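Local structure of 14-3-3 protein (Cryptosporidium parvum, 3EFZ) at residues 151-156 / 203-208; 76-81 / 111-116; 197-202 / 217-222. The protein probably binds phosphoserine-containing partner proteins as a member of the 14-3-3 family, an adaptor role in cell regulation and signalling. All blocks are in the same frame, centred on the assembly; numbering follows the deposited sequence.

Contact 1. Residues 151-156 / 203-208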
ATOM      1  N   LEU B 151      10.093 -11.923  -0.221  1.00 36.02           N
ATOM      2  CA  LEU B 151      10.731 -10.873  -1.029  1.00 36.38           C
ATOM      3  C   LEU B 151      11.663 -11.405  -2.122  1.00 36.27           C
ATOM      4  O   LEU B 151      11.715 -10.845  -3.205  1.00 36.34           O
ATOM      5  CB  LEU B 151      11.487  -9.866  -0.151  1.00 36.32           C
ATOM      6  CG  LEU B 151      10.695  -8.987   0.828  1.00 37.31           C
ATOM      7  CD1 LEU B 151      11.668  -8.171   1.614  1.00 38.07           C
ATOM      8  CD2 LEU B 151       9.660  -8.086   0.139  1.00 36.63           C
ATOM      9  N   MET B 152      12.399 -12.469  -1.838  1.00 36.21           N
ATOM     10  CA  MET B 152      13.148 -13.161  -2.884  1.00 36.89           C
ATOM     11  C   MET B 152      12.251 -13.752  -3.995  1.00 36.57           C
ATOM     12  O   MET B 152      12.589 -13.699  -5.187  1.00 35.50           O
ATOM     13  CB  MET B 152      14.040 -14.249  -2.273  1.00 37.38           C
ATOM     14  CG  MET B 152      15.297 -13.705  -1.631  1.00 38.47           C
ATOM     15  SD  MET B 152      16.291 -12.738  -2.782  1.00 42.77           S
ATOM     16  CE  MET B 152      16.742 -11.415  -1.688  1.00 41.42           C
ATOM     17  N   ARG B 153      11.119 -14.327  -3.579  1.00 37.16           N
ATOM     18  CA  ARG B 153      10.096 -14.871  -4.498  1.00 37.04           C
ATOM     19  C   ARG B 153       9.557 -13.766  -5.399  1.00 36.96           C
ATOM     20  O   ARG B 153       9.330 -13.991  -6.597  1.00 36.47           O
ATOM     21  CB  ARG B 153       8.954 -15.562  -3.714  1.00 36.78           C
ATOM     22  CG  ARG B 153       7.733 -16.018  -4.543  1.00 37.16           C
ATOM     23  CD  ARG B 153       6.858 -17.057  -3.784  1.00 37.68           C
ATOM     24  NE  ARG B 153       6.363 -16.538  -2.493  1.00 37.03           N
ATOM     25  CZ  ARG B 153       5.258 -15.810  -2.352  1.00 37.05           C
ATOM     26  NH1 ARG B 153       4.498 -15.527  -3.411  1.00 36.44           N
ATOM     27  NH2 ARG B 153       4.905 -15.363  -1.147  1.00 37.68           N
ATOM     28  N   TYR B 154       9.372 -12.572  -4.829  1.00 36.65           N
ATOM     29  CA  TYR B 154       8.921 -11.423  -5.617  1.00 36.56           C
ATOM     30  C   TYR B 154       9.941 -11.005  -6.669  1.00 36.41           C
ATOM     31  O   TYR B 154       9.559 -10.649  -7.776  1.00 36.29           O
ATOM     32  CB  TYR B 154       8.609 -10.216  -4.730  1.00 36.88           C
ATOM     33  CG  TYR B 154       7.470 -10.377  -3.730  1.00 37.87           C
ATOM     34  CD1 TYR B 154       6.588 -11.473  -3.756  1.00 36.75           C
ATOM     35  CD2 TYR B 154       7.261  -9.392  -2.765  1.00 39.47           C
ATOM     36  CE1 TYR B 154       5.553 -11.575  -2.829  1.00 37.67           C
ATOM     37  CE2 TYR B 154       6.227  -9.471  -1.850  1.00 39.70           C
ATOM     38  CZ  TYR B 154       5.390 -10.557  -1.875  1.00 40.02           C
ATOM     39  OH  TYR B 154       4.385 -10.561  -0.936  1.00 42.13           O
ATOM     40  N   LYS B 155      11.230 -11.028  -6.313  1.00 36.42           N
ATOM     41  CA  LYS B 155      12.303 -10.604  -7.234  1.00 36.47           C
ATOM     42  C   LYS B 155      12.361 -11.607  -8.376  1.00 36.02           C
ATOM     43  O   LYS B 155      12.526 -11.228  -9.534  1.00 36.42           O
ATOM     44  CB  LYS B 155      13.683 -10.538  -6.544  1.00 36.31           C
ATOM     45  CG  LYS B 155      13.849  -9.528  -5.406  1.00 37.04           C
ATOM     46  CD  LYS B 155      15.333  -9.392  -5.034  1.00 37.06           C
ATOM     47  CE  LYS B 155      15.525  -8.509  -3.821  1.00 41.18           C
ATOM     48  NZ  LYS B 155      16.978  -8.210  -3.519  1.00 42.80           N
ATOM     49  N   ALA B 156      12.216 -12.881  -8.014  1.00 35.61           N
ATOM     50  CA  ALA B 156      12.191 -14.020  -8.929  1.00 35.08           C
ATOM     51  C   ALA B 156      11.073 -13.944  -9.976  1.00 34.70           C
ATOM     52  O   ALA B 156      11.221 -14.486 -11.061  1.00 35.15           O
ATOM     53  CB  ALA B 156      12.070 -15.325  -8.126  1.00 34.53           C
ATOM     54  N   THR B 203       5.035 -23.606  -0.702  1.00 38.20           N
ATOM     55  CA  THR B 203       4.173 -24.313  -1.650  1.00 38.25           C
ATOM     56  C   THR B 203       3.924 -23.471  -2.906  1.00 37.79           C
ATOM     57  O   THR B 203       3.989 -24.004  -4.008  1.00 37.97           O
ATOM     58  CB  THR B 203       2.822 -24.728  -1.015  1.00 38.30           C
ATOM     59  OG1 THR B 203       3.059 -25.667   0.042  1.00 39.43           O
ATOM     60  CG2 THR B 203       1.903 -25.362  -2.041  1.00 39.24           C
ATOM     61  N   ILE B 204       3.681 -22.169  -2.732  1.00 37.03           N
ATOM     62  CA  ILE B 204       3.506 -21.237  -3.858  1.00 36.98           C
ATOM     63  C   ILE B 204       4.769 -21.148  -4.740  1.00 36.60           C
ATOM     64  O   ILE B 204       4.672 -21.176  -5.992  1.00 36.08           O
ATOM     65  CB  ILE B 204       3.051 -19.833  -3.380  1.00 37.65           C
ATOM     66  CG1 ILE B 204       1.659 -19.902  -2.742  1.00 37.03           C
ATOM     67  CG2 ILE B 204       3.057 -18.832  -4.537  1.00 38.28           C
ATOM     68  CD1 ILE B 204       1.273 -18.640  -1.963  1.00 37.64           C
ATOM     69  N   LEU B 205       5.937 -21.079  -4.094  1.00 35.54           N
ATOM     70  CA  LEU B 205       7.220 -21.068  -4.797  1.00 35.32           C
ATOM     71  C   LEU B 205       7.410 -22.326  -5.632  1.00 35.48           C
ATOM     72  O   LEU B 205       7.836 -22.235  -6.791  1.00 35.47           O
ATOM     73  CB  LEU B 205       8.391 -20.928  -3.815  1.00 35.54           C
ATOM     74  CG  LEU B 205       9.822 -20.807  -4.353  1.00 35.72           C
ATOM     75  CD1 LEU B 205      10.066 -19.431  -5.011  1.00 34.67           C
ATOM     76  CD2 LEU B 205      10.821 -21.043  -3.213  1.00 35.26           C
ATOM     77  N   LYS B 206       7.086 -23.478  -5.041  1.00 34.58           N
ATOM     78  CA  LYS B 206       7.185 -24.774  -5.707  1.00 35.05           C
ATOM     79  C   LYS B 206       6.234 -24.887  -6.892  1.00 35.24           C
ATOM     80  O   LYS B 206       6.624 -25.351  -7.970  1.00 35.77           O
ATOM     81  CB  LYS B 206       6.887 -25.924  -4.730  1.00 34.87           C
ATOM     82  CG  LYS B 206       7.929 -26.161  -3.646  1.00 35.07           C
ATOM     83  CD  LYS B 206       7.386 -27.160  -2.629  1.00 35.22           C
ATOM     84  CE  LYS B 206       8.320 -27.303  -1.439  1.00 36.64           C
ATOM     85  NZ  LYS B 206       9.464 -28.217  -1.676  1.00 36.78           N
ATOM     86  N   TYR B 207       4.985 -24.485  -6.671  1.00 35.08           N
ATOM     87  CA  TYR B 207       3.961 -24.547  -7.693  1.00 35.48           C
ATOM     88  C   TYR B 207       4.318 -23.651  -8.873  1.00 35.42           C
ATOM     89  O   TYR B 207       4.441 -24.130  -9.992  1.00 35.23           O
ATOM     90  CB  TYR B 207       2.583 -24.185  -7.111  1.00 35.56           C
ATOM     91  CG  TYR B 207       1.415 -24.356  -8.074  1.00 35.97           C
ATOM     92  CD1 TYR B 207       0.554 -25.453  -7.974  1.00 35.63           C
ATOM     93  CD2 TYR B 207       1.166 -23.410  -9.079  1.00 35.31           C
ATOM     94  CE1 TYR B 207      -0.527 -25.600  -8.855  1.00 36.79           C
ATOM     95  CE2 TYR B 207       0.105 -23.553  -9.961  1.00 36.78           C
ATOM     96  CZ  TYR B 207      -0.741 -24.647  -9.846  1.00 36.85           C
ATOM     97  OH  TYR B 207      -1.791 -24.777 -10.728  1.00 37.35           O
ATOM     98  N   ASP B 208       4.498 -22.361  -8.617  1.00 35.71           N
ATOM     99  CA  ASP B 208       4.683 -21.407  -9.702  1.00 36.71           C
ATOM    100  C   ASP B 208       6.141 -21.388 -10.187  1.00 36.74           C
ATOM    101  O   ASP B 208       6.476 -22.081 -11.170  1.00 37.09           O
ATOM    102  CB  ASP B 208       4.173 -20.015  -9.299  1.00 36.85           C
ATOM    103  CG  ASP B 208       4.029 -19.076 -10.484  1.00 39.72           C
ATOM    104  OD1 ASP B 208       4.409 -19.470 -11.614  1.00 41.42           O
ATOM    105  OD2 ASP B 208       3.536 -17.935 -10.286  1.00 43.10           O
TER
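Ile-204 and Leu-205, neighbours on helix 193-207, both lean on the side chain of Arg-153 from helix 138-158, and this one arginine carries the contact. The closest pair of CA atoms is that of Arg-153 and Leu-205, 6.8 Å apart. Ile-204 comes first along the segment: its CG2 methyl approaches the guanidinium group, with CG2 3.8 Å from Arg-153 NH1, an oblique approach. Leu-205 follows and meets the aliphatic part instead. Its CD1 is 4.2 Å from Arg-153 CG, the two side chains running past each other in opposite directions, while its backbone N lies 4.1 Å from Arg-153 CD. The arginine leaves its helix with CG anti to the backbone N (chi1 173°), and the bend at chi3 (58°) folds the guanidinium back from helix 193-207, leaving NH1 beside the Ile-204 methyl. No hydrogen bond links the two segments; the polar end is held from outside them, NE by a hydrogen bond to Tyr-175 OH and NH2 by a long, weak ion pair with Asp-150. Chemically, then, apolar side chains of one helix lie along the arginine stem, which would limit how far the stem can move, while the polar grip comes from Tyr-175; this is consistent with the predicted role of Arg-153 in phosphoserine recognition.

Contact 2. Residues 76-81 / 111-116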
ATOM      1  N   THR B  76       4.237  -5.401  -1.540  1.00 37.78           N
ATOM      2  CA  THR B  76       3.088  -6.292  -1.736  1.00 38.17           C
ATOM      3  C   THR B  76       1.972  -5.559  -2.497  1.00 37.39           C
ATOM      4  O   THR B  76       1.372  -6.123  -3.425  1.00 35.86           O
ATOM      5  CB  THR B  76       2.585  -6.824  -0.383  1.00 37.78           C
ATOM      6  OG1 THR B  76       3.688  -7.413   0.314  1.00 39.80           O
ATOM      7  CG2 THR B  76       1.530  -7.906  -0.559  1.00 40.57           C
ATOM      8  N   SER B  77       1.713  -4.303  -2.132  1.00 36.66           N
ATOM      9  CA  SER B  77       0.725  -3.526  -2.868  1.00 36.98           C
ATOM     10  C   SER B  77       1.173  -3.204  -4.294  1.00 36.63           C
ATOM     11  O   SER B  77       0.347  -3.214  -5.177  1.00 37.30           O
ATOM     12  CB  SER B  77       0.289  -2.261  -2.130  1.00 36.68           C
ATOM     13  OG  SER B  77      -0.354  -2.592  -0.894  1.00 38.24           O
ATOM     14  N   ILE B  78       2.456  -2.913  -4.514  1.00 36.47           N
ATOM     15  CA  ILE B  78       2.967  -2.656  -5.873  1.00 36.24           C
ATOM     16  C   ILE B  78       2.781  -3.930  -6.706  1.00 36.77           C
ATOM     17  O   ILE B  78       2.258  -3.889  -7.817  1.00 36.64           O
ATOM     18  CB  ILE B  78       4.435  -2.163  -5.871  1.00 35.81           C
ATOM     19  CG1 ILE B  78       4.559  -0.818  -5.138  1.00 35.62           C
ATOM     20  CG2 ILE B  78       4.948  -2.005  -7.282  1.00 33.97           C
ATOM     21  CD1 ILE B  78       5.984  -0.474  -4.744  1.00 32.98           C
ATOM     22  N   ARG B  79       3.146  -5.076  -6.129  1.00 37.00           N
ATOM     23  CA  ARG B  79       2.951  -6.359  -6.798  1.00 36.51           C
ATOM     24  C   ARG B  79       1.471  -6.646  -7.098  1.00 36.58           C
ATOM     25  O   ARG B  79       1.160  -7.157  -8.167  1.00 37.26           O
ATOM     26  CB  ARG B  79       3.588  -7.472  -5.979  1.00 35.70           C
ATOM     27  CG  ARG B  79       3.468  -8.879  -6.556  1.00 35.80           C
ATOM     28  CD  ARG B  79       4.151  -9.794  -5.605  1.00 33.92           C
ATOM     29  NE  ARG B  79       4.012 -11.202  -5.949  1.00 35.12           N
ATOM     30  CZ  ARG B  79       3.133 -12.031  -5.414  1.00 33.19           C
ATOM     31  NH1 ARG B  79       2.284 -11.607  -4.489  1.00 33.14           N
ATOM     32  NH2 ARG B  79       3.128 -13.300  -5.804  1.00 35.00           N
ATOM     33  N   ASN B  80       0.571  -6.313  -6.169  1.00 36.56           N
ATOM     34  CA  ASN B  80      -0.847  -6.577  -6.326  1.00 36.54           C
ATOM     35  C   ASN B  80      -1.446  -5.809  -7.501  1.00 36.71           C
ATOM     36  O   ASN B  80      -2.236  -6.363  -8.270  1.00 36.21           O
ATOM     37  CB  ASN B  80      -1.615  -6.250  -5.032  1.00 37.36           C
ATOM     38  CG  ASN B  80      -3.111  -6.528  -5.151  1.00 37.77           C
ATOM     39  OD1 ASN B  80      -3.537  -7.666  -5.053  1.00 38.88           O
ATOM     40  ND2 ASN B  80      -3.909  -5.482  -5.345  1.00 36.43           N
ATOM     41  N   SER B  81      -1.030  -4.552  -7.667  1.00 36.50           N
ATOM     42  CA  SER B  81      -1.544  -3.675  -8.721  1.00 37.42           C
ATOM     43  C   SER B  81      -1.185  -4.166 -10.130  1.00 37.75           C
ATOM     44  O   SER B  81      -1.820  -3.767 -11.130  1.00 38.59           O
ATOM     45  CB  SER B  81      -1.058  -2.233  -8.510  1.00 36.76           C
ATOM     46  OG  SER B  81       0.297  -2.083  -8.892  1.00 39.47           O
ATOM     47  N   ARG B 111       7.411  -1.636 -15.726  1.00 38.29           N
ATOM     48  CA  ARG B 111       8.867  -1.509 -15.609  1.00 38.35           C
ATOM     49  C   ARG B 111       9.260  -0.715 -14.363  1.00 38.25           C
ATOM     50  O   ARG B 111      10.100  -1.156 -13.571  1.00 38.27           O
ATOM     51  CB  ARG B 111       9.385  -0.803 -16.864  1.00 38.64           C
ATOM     52  CG  ARG B 111      10.850  -0.927 -17.157  1.00 39.97           C
ATOM     53  CD  ARG B 111      11.125  -0.313 -18.521  1.00 43.51           C
ATOM     54  NE  ARG B 111      10.744  -1.219 -19.615  1.00 46.59           N
ATOM     55  CZ  ARG B 111       9.717  -1.054 -20.458  1.00 46.23           C
ATOM     56  NH1 ARG B 111       8.928   0.020 -20.391  1.00 43.73           N
ATOM     57  NH2 ARG B 111       9.497  -1.982 -21.388  1.00 46.11           N
ATOM     58  N   ASP B 112       8.642   0.451 -14.198  1.00 37.88           N
ATOM     59  CA  ASP B 112       8.835   1.295 -13.029  1.00 37.75           C
ATOM     60  C   ASP B 112       8.429   0.604 -11.724  1.00 36.87           C
ATOM     61  O   ASP B 112       9.119   0.709 -10.733  1.00 37.16           O
ATOM     62  CB  ASP B 112       7.994   2.567 -13.162  1.00 37.99           C
ATOM     63  CG  ASP B 112       8.524   3.519 -14.210  1.00 40.48           C
ATOM     64  OD1 ASP B 112       9.623   3.278 -14.773  1.00 40.33           O
ATOM     65  OD2 ASP B 112       7.827   4.528 -14.458  1.00 40.98           O
ATOM     66  N   PHE B 113       7.296  -0.080 -11.739  1.00 36.18           N
ATOM     67  CA  PHE B 113       6.740  -0.692 -10.530  1.00 35.70           C
ATOM     68  C   PHE B 113       7.600  -1.878 -10.128  1.00 35.21           C
ATOM     69  O   PHE B 113       7.848  -2.110  -8.952  1.00 35.53           O
ATOM     70  CB  PHE B 113       5.278  -1.094 -10.768  1.00 35.28           C
ATOM     71  CG  PHE B 113       4.268  -0.010 -10.442  1.00 35.04           C
ATOM     72  CD1 PHE B 113       4.477   1.324 -10.819  1.00 34.63           C
ATOM     73  CD2 PHE B 113       3.093  -0.335  -9.762  1.00 35.87           C
ATOM     74  CE1 PHE B 113       3.549   2.313 -10.496  1.00 33.53           C
ATOM     75  CE2 PHE B 113       2.134   0.635  -9.445  1.00 35.12           C
ATOM     76  CZ  PHE B 113       2.355   1.969  -9.820  1.00 36.33           C
ATOM     77  N   GLU B 114       8.070  -2.623 -11.121  1.00 34.73           N
ATOM     78  CA  GLU B 114       8.981  -3.732 -10.901  1.00 33.99           C
ATOM     79  C   GLU B 114      10.375  -3.280 -10.442  1.00 34.48           C
ATOM     80  O   GLU B 114      10.952  -3.935  -9.586  1.00 34.36           O
ATOM     81  CB  GLU B 114       9.035  -4.694 -12.120  1.00 33.77           C
ATOM     82  CG  GLU B 114       7.668  -5.346 -12.413  1.00 32.42           C
ATOM     83  CD  GLU B 114       7.723  -6.629 -13.214  1.00 34.00           C
ATOM     84  OE1 GLU B 114       8.428  -6.696 -14.238  1.00 32.08           O
ATOM     85  OE2 GLU B 114       7.028  -7.592 -12.817  1.00 39.38           O
ATOM     86  N   GLU B 115      10.910  -2.176 -10.999  1.00 35.57           N
ATOM     87  CA  GLU B 115      12.161  -1.563 -10.509  1.00 36.28           C
ATOM     88  C   GLU B 115      12.000  -1.293  -9.000  1.00 36.22           C
ATOM     89  O   GLU B 115      12.847  -1.666  -8.217  1.00 36.95           O
ATOM     90  CB  GLU B 115      12.538  -0.275 -11.294  1.00 36.30           C
ATOM     91  CG  GLU B 115      13.281  -0.527 -12.653  1.00 38.20           C
ATOM     92  CD  GLU B 115      13.365   0.682 -13.644  1.00 39.39           C
ATOM     93  OE1 GLU B 115      14.026   0.524 -14.715  1.00 41.73           O
ATOM     94  OE2 GLU B 115      12.789   1.778 -13.380  1.00 43.19           O
ATOM     95  N   SER B 116      10.874  -0.695  -8.612  1.00 35.78           N
ATOM     96  CA  SER B 116      10.525  -0.411  -7.216  1.00 35.02           C
ATOM     97  C   SER B 116      10.446  -1.643  -6.306  1.00 34.91           C
ATOM     98  O   SER B 116      11.008  -1.630  -5.214  1.00 35.09           O
ATOM     99  CB  SER B 116       9.212   0.385  -7.154  1.00 35.20           C
ATOM    100  OG  SER B 116       9.471   1.736  -7.479  1.00 34.78           O
TER
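Ile-78 and Phe-113 mark the closest backbone approach, CA to CA 6.3 Å, between two nearly antiparallel helical segments whose axes come within 9.6 Å and whose directions differ by 153°. Ile-78 supplies two branches. Its CG2 methyl, anti to the backbone N, sits 3.3 Å from the carbonyl O of Phe-113 and 3.5 Å from CD2 of the same residue, reaching the ring obliquely near the root of that side chain. The other branch ends in CD1, which lies 4.1 Å from Ser-116 CB, one turn farther along helix 100-131. Ser-81 meets the ring from a different quarter: its OG is at the edge, near the ring plane, 3.3 Å from Phe-113 CE2. With chi1 76° it sits between backbone N and carbonyl carbon and donates a hydrogen bond to Ile-78 O one turn earlier, OG to O 2.9 Å, C=O...OG angle 131°. The bond fixes the rotation of OG, so a polar atom can lie against an aromatic rim with its proton already committed. Between the segments themselves no hydrogen bond forms. Ile-78 packs further on Ile-117 and Glu-120 of helix 100-131, and Arg-79 reaches Tyr-154 of helix 138-158. The second subunit closes over this pair of helices: Phe-113 meets Phe-113 of the second subunit, and Ser-77 bonds Glu-120 of that subunit, placing the contact at the dimer interface.

Contact 3. Residues 197-202 / 217-222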
ATOM      1  N   ALA B 197       1.748 -20.671   7.425  1.00 34.54           N
ATOM      2  CA  ALA B 197       1.925 -19.559   6.485  1.00 34.29           C
ATOM      3  C   ALA B 197       3.216 -19.753   5.720  1.00 34.34           C
ATOM      4  O   ALA B 197       3.326 -19.378   4.545  1.00 34.82           O
ATOM      5  CB  ALA B 197       1.929 -18.204   7.207  1.00 34.16           C
ATOM      6  N   THR B 198       4.203 -20.333   6.396  1.00 34.05           N
ATOM      7  CA  THR B 198       5.493 -20.588   5.783  1.00 33.85           C
ATOM      8  C   THR B 198       5.416 -21.726   4.773  1.00 34.49           C
ATOM      9  O   THR B 198       5.950 -21.606   3.671  1.00 34.99           O
ATOM     10  CB  THR B 198       6.590 -20.829   6.848  1.00 34.67           C
ATOM     11  OG1 THR B 198       6.478 -19.821   7.874  1.00 33.80           O
ATOM     12  CG2 THR B 198       7.980 -20.744   6.209  1.00 33.02           C
ATOM     13  N   ILE B 199       4.750 -22.816   5.161  1.00 34.34           N
ATOM     14  CA  ILE B 199       4.421 -23.926   4.265  1.00 34.56           C
ATOM     15  C   ILE B 199       3.726 -23.431   2.995  1.00 35.02           C
ATOM     16  O   ILE B 199       4.085 -23.846   1.887  1.00 35.68           O
ATOM     17  CB  ILE B 199       3.526 -24.992   4.995  1.00 34.09           C
ATOM     18  CG1 ILE B 199       4.265 -25.617   6.197  1.00 34.39           C
ATOM     19  CG2 ILE B 199       2.971 -26.066   4.006  1.00 33.42           C
ATOM     20  CD1 ILE B 199       5.313 -26.699   5.840  1.00 35.30           C
ATOM     21  N   LEU B 200       2.738 -22.549   3.167  1.00 35.67           N
ATOM     22  CA  LEU B 200       1.917 -22.046   2.067  1.00 36.25           C
ATOM     23  C   LEU B 200       2.717 -21.243   1.053  1.00 36.64           C
ATOM     24  O   LEU B 200       2.556 -21.449  -0.149  1.00 36.75           O
ATOM     25  CB  LEU B 200       0.728 -21.206   2.573  1.00 35.95           C
ATOM     26  CG  LEU B 200      -0.157 -20.536   1.492  1.00 36.65           C
ATOM     27  CD1 LEU B 200      -0.941 -21.554   0.655  1.00 34.85           C
ATOM     28  CD2 LEU B 200      -1.111 -19.483   2.077  1.00 36.91           C
ATOM     29  N   ASN B 201       3.561 -20.326   1.531  1.00 37.14           N
ATOM     30  CA  ASN B 201       4.400 -19.536   0.641  1.00 37.72           C
ATOM     31  C   ASN B 201       5.468 -20.367  -0.090  1.00 37.91           C
ATOM     32  O   ASN B 201       5.741 -20.132  -1.279  1.00 38.52           O
ATOM     33  CB  ASN B 201       4.981 -18.341   1.393  1.00 38.05           C
ATOM     34  CG  ASN B 201       3.928 -17.262   1.657  1.00 37.89           C
ATOM     35  OD1 ASN B 201       2.729 -17.516   1.578  1.00 37.57           O
ATOM     36  ND2 ASN B 201       4.373 -16.072   1.989  1.00 40.60           N
ATOM     37  N   TYR B 202       6.028 -21.350   0.612  1.00 37.55           N
ATOM     38  CA  TYR B 202       6.966 -22.308   0.013  1.00 38.40           C
ATOM     39  C   TYR B 202       6.254 -23.159  -1.023  1.00 38.26           C
ATOM     40  O   TYR B 202       6.805 -23.405  -2.088  1.00 38.58           O
ATOM     41  CB  TYR B 202       7.610 -23.192   1.093  1.00 38.25           C
ATOM     42  CG  TYR B 202       8.844 -23.998   0.677  1.00 38.75           C
ATOM     43  CD1 TYR B 202       9.514 -23.754  -0.527  1.00 38.34           C
ATOM     44  CD2 TYR B 202       9.354 -24.976   1.518  1.00 37.32           C
ATOM     45  CE1 TYR B 202      10.640 -24.483  -0.890  1.00 37.52           C
ATOM     46  CE2 TYR B 202      10.485 -25.713   1.165  1.00 39.93           C
ATOM     47  CZ  TYR B 202      11.121 -25.457  -0.042  1.00 38.89           C
ATOM     48  OH  TYR B 202      12.244 -26.185  -0.386  1.00 39.83           O
ATOM     49  N   MET B 217       1.807 -29.868  -4.409  1.00 35.66           N
ATOM     50  CA  MET B 217       0.599 -30.403  -3.803  1.00 36.19           C
ATOM     51  C   MET B 217       0.854 -31.537  -2.823  1.00 35.63           C
ATOM     52  O   MET B 217       0.190 -31.603  -1.787  1.00 35.78           O
ATOM     53  CB  MET B 217      -0.442 -30.759  -4.856  1.00 36.77           C
ATOM     54  CG  MET B 217      -1.549 -29.701  -4.988  1.00 39.88           C
ATOM     55  SD  MET B 217      -1.074 -27.992  -5.387  1.00 44.97           S
ATOM     56  CE  MET B 217      -0.974 -27.160  -3.800  1.00 44.02           C
ATOM     57  N   LYS B 218       1.827 -32.395  -3.121  1.00 34.97           N
ATOM     58  CA  LYS B 218       2.289 -33.395  -2.152  1.00 34.69           C
ATOM     59  C   LYS B 218       2.831 -32.727  -0.881  1.00 35.05           C
ATOM     60  O   LYS B 218       2.568 -33.184   0.238  1.00 35.52           O
ATOM     61  CB  LYS B 218       3.366 -34.286  -2.770  1.00 34.67           C
ATOM     62  CG  LYS B 218       2.829 -35.369  -3.673  1.00 33.16           C
ATOM     63  CD  LYS B 218       3.962 -36.151  -4.311  1.00 33.09           C
ATOM     64  CE  LYS B 218       3.429 -37.149  -5.334  1.00 33.99           C
ATOM     65  NZ  LYS B 218       4.524 -37.662  -6.200  1.00 34.13           N
ATOM     66  N   PHE B 219       3.582 -31.644  -1.065  1.00 34.51           N
ATOM     67  CA  PHE B 219       4.152 -30.876   0.044  1.00 34.53           C
ATOM     68  C   PHE B 219       3.033 -30.321   0.931  1.00 34.60           C
ATOM     69  O   PHE B 219       3.089 -30.438   2.161  1.00 34.25           O
ATOM     70  CB  PHE B 219       5.068 -29.757  -0.490  1.00 33.98           C
ATOM     71  CG  PHE B 219       5.858 -29.043   0.579  1.00 34.31           C
ATOM     72  CD1 PHE B 219       5.484 -27.764   0.996  1.00 34.97           C
ATOM     73  CD2 PHE B 219       6.969 -29.647   1.176  1.00 34.23           C
ATOM     74  CE1 PHE B 219       6.210 -27.076   1.997  1.00 34.28           C
ATOM     75  CE2 PHE B 219       7.703 -28.978   2.185  1.00 35.51           C
ATOM     76  CZ  PHE B 219       7.316 -27.684   2.594  1.00 34.04           C
ATOM     77  N   ALA B 220       2.021 -29.741   0.285  1.00 34.87           N
ATOM     78  CA  ALA B 220       0.835 -29.209   0.957  1.00 35.48           C
ATOM     79  C   ALA B 220       0.005 -30.294   1.641  1.00 35.76           C
ATOM     80  O   ALA B 220      -0.398 -30.112   2.788  1.00 36.21           O
ATOM     81  CB  ALA B 220      -0.031 -28.412  -0.020  1.00 35.39           C
ATOM     82  N   ASN B 221      -0.247 -31.404   0.935  1.00 35.70           N
ATOM     83  CA  ASN B 221      -0.929 -32.571   1.486  1.00 35.98           C
ATOM     84  C   ASN B 221      -0.251 -33.071   2.757  1.00 36.00           C
ATOM     85  O   ASN B 221      -0.906 -33.276   3.776  1.00 36.47           O
ATOM     86  CB  ASN B 221      -0.973 -33.719   0.459  1.00 36.36           C
ATOM     87  CG  ASN B 221      -2.270 -33.757  -0.349  1.00 36.85           C
ATOM     88  OD1 ASN B 221      -3.244 -33.076  -0.021  1.00 38.42           O
ATOM     89  ND2 ASN B 221      -2.286 -34.574  -1.407  1.00 36.66           N
ATOM     90  N   ARG B 222       1.059 -33.276   2.672  1.00 35.63           N
ATOM     91  CA  ARG B 222       1.885 -33.699   3.803  1.00 35.67           C
ATOM     92  C   ARG B 222       1.665 -32.879   5.071  1.00 35.61           C
ATOM     93  O   ARG B 222       1.540 -33.438   6.161  1.00 35.03           O
ATOM     94  CB  ARG B 222       3.353 -33.563   3.429  1.00 36.19           C
ATOM     95  CG  ARG B 222       4.044 -34.833   3.192  1.00 35.79           C
ATOM     96  CD  ARG B 222       5.466 -34.642   3.602  1.00 37.19           C
ATOM     97  NE  ARG B 222       6.287 -34.026   2.572  1.00 36.82           N
ATOM     98  CZ  ARG B 222       7.310 -33.220   2.829  1.00 39.42           C
ATOM     99  NH1 ARG B 222       7.621 -32.893   4.084  1.00 39.17           N
ATOM    100  NH2 ARG B 222       8.010 -32.720   1.826  1.00 41.69           N
TER
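Phe-219 has the most surface buried here, 90 Å², and its ring is the wedge that helix 213-228 drives against Ile-199 and Tyr-202 of helix 193-207. With CG anti to the backbone N (chi1 -171°), the ring extends across the gap and makes its contacts through the far end, CE1 and CZ. Ile-199, with 49 Å² covered, meets that end with both branches: CD1 is 3.9 Å from Phe-219 CZ, and CG2 is 3.9 Å from Phe-219 CE1. The backbone contributes too, since Ile-199 O lies in the ring plane at the edge, 3.9 Å from Phe-219 CE1; this oxygen also accepts a hydrogen bond from Thr-203 OG1. Tyr-202, one turn on, loses 32 Å². Its CD2 is 3.6 Å from Phe-219 CZ, and the two rings meet obliquely, their centroids 5.1 Å apart and their planes at 73°. The phenol OH is hydrogen-bonded to Glu-176 OE2 of helix 161-185. Lys-206 makes cation-pi contacts with both rings, so the aromatic pair shares one cation. Apolar and aromatic packing thus joins two helices consecutive in the chain. Ile-199 and Tyr-202 also touch Leu-179 of helix 161-185, and Tyr-202 packs on Val-172 of the same helix, while helix 239-256 lies against helix 213-228 through Val-252 on Ala-220.

The three contacts step across the all-helical 14-3-3 fold from the dimer interface toward the C-terminal helices. Contacts 1 and 2 have centres about 15 Å apart and meet at the two predicted phosphoserine-interacting arginines: Arg-153 NH1 is 3.5 Å from Arg-79 NH2, consistent with a pocket for the phosphate of a phosphoserine, and Tyr-154 CD1 packs 3.4 Å from Arg-79 NE. Contacts 1 and 3 share helix 193-207, with centres about 12 Å apart; Thr-203 OG1 lies 3.3 Å from Phe-219 CD1. Contacts 2 and 3 do not touch, their centres being about 26 Å apart on opposite sides of the chain centre; contact 1 touches both and lies between them.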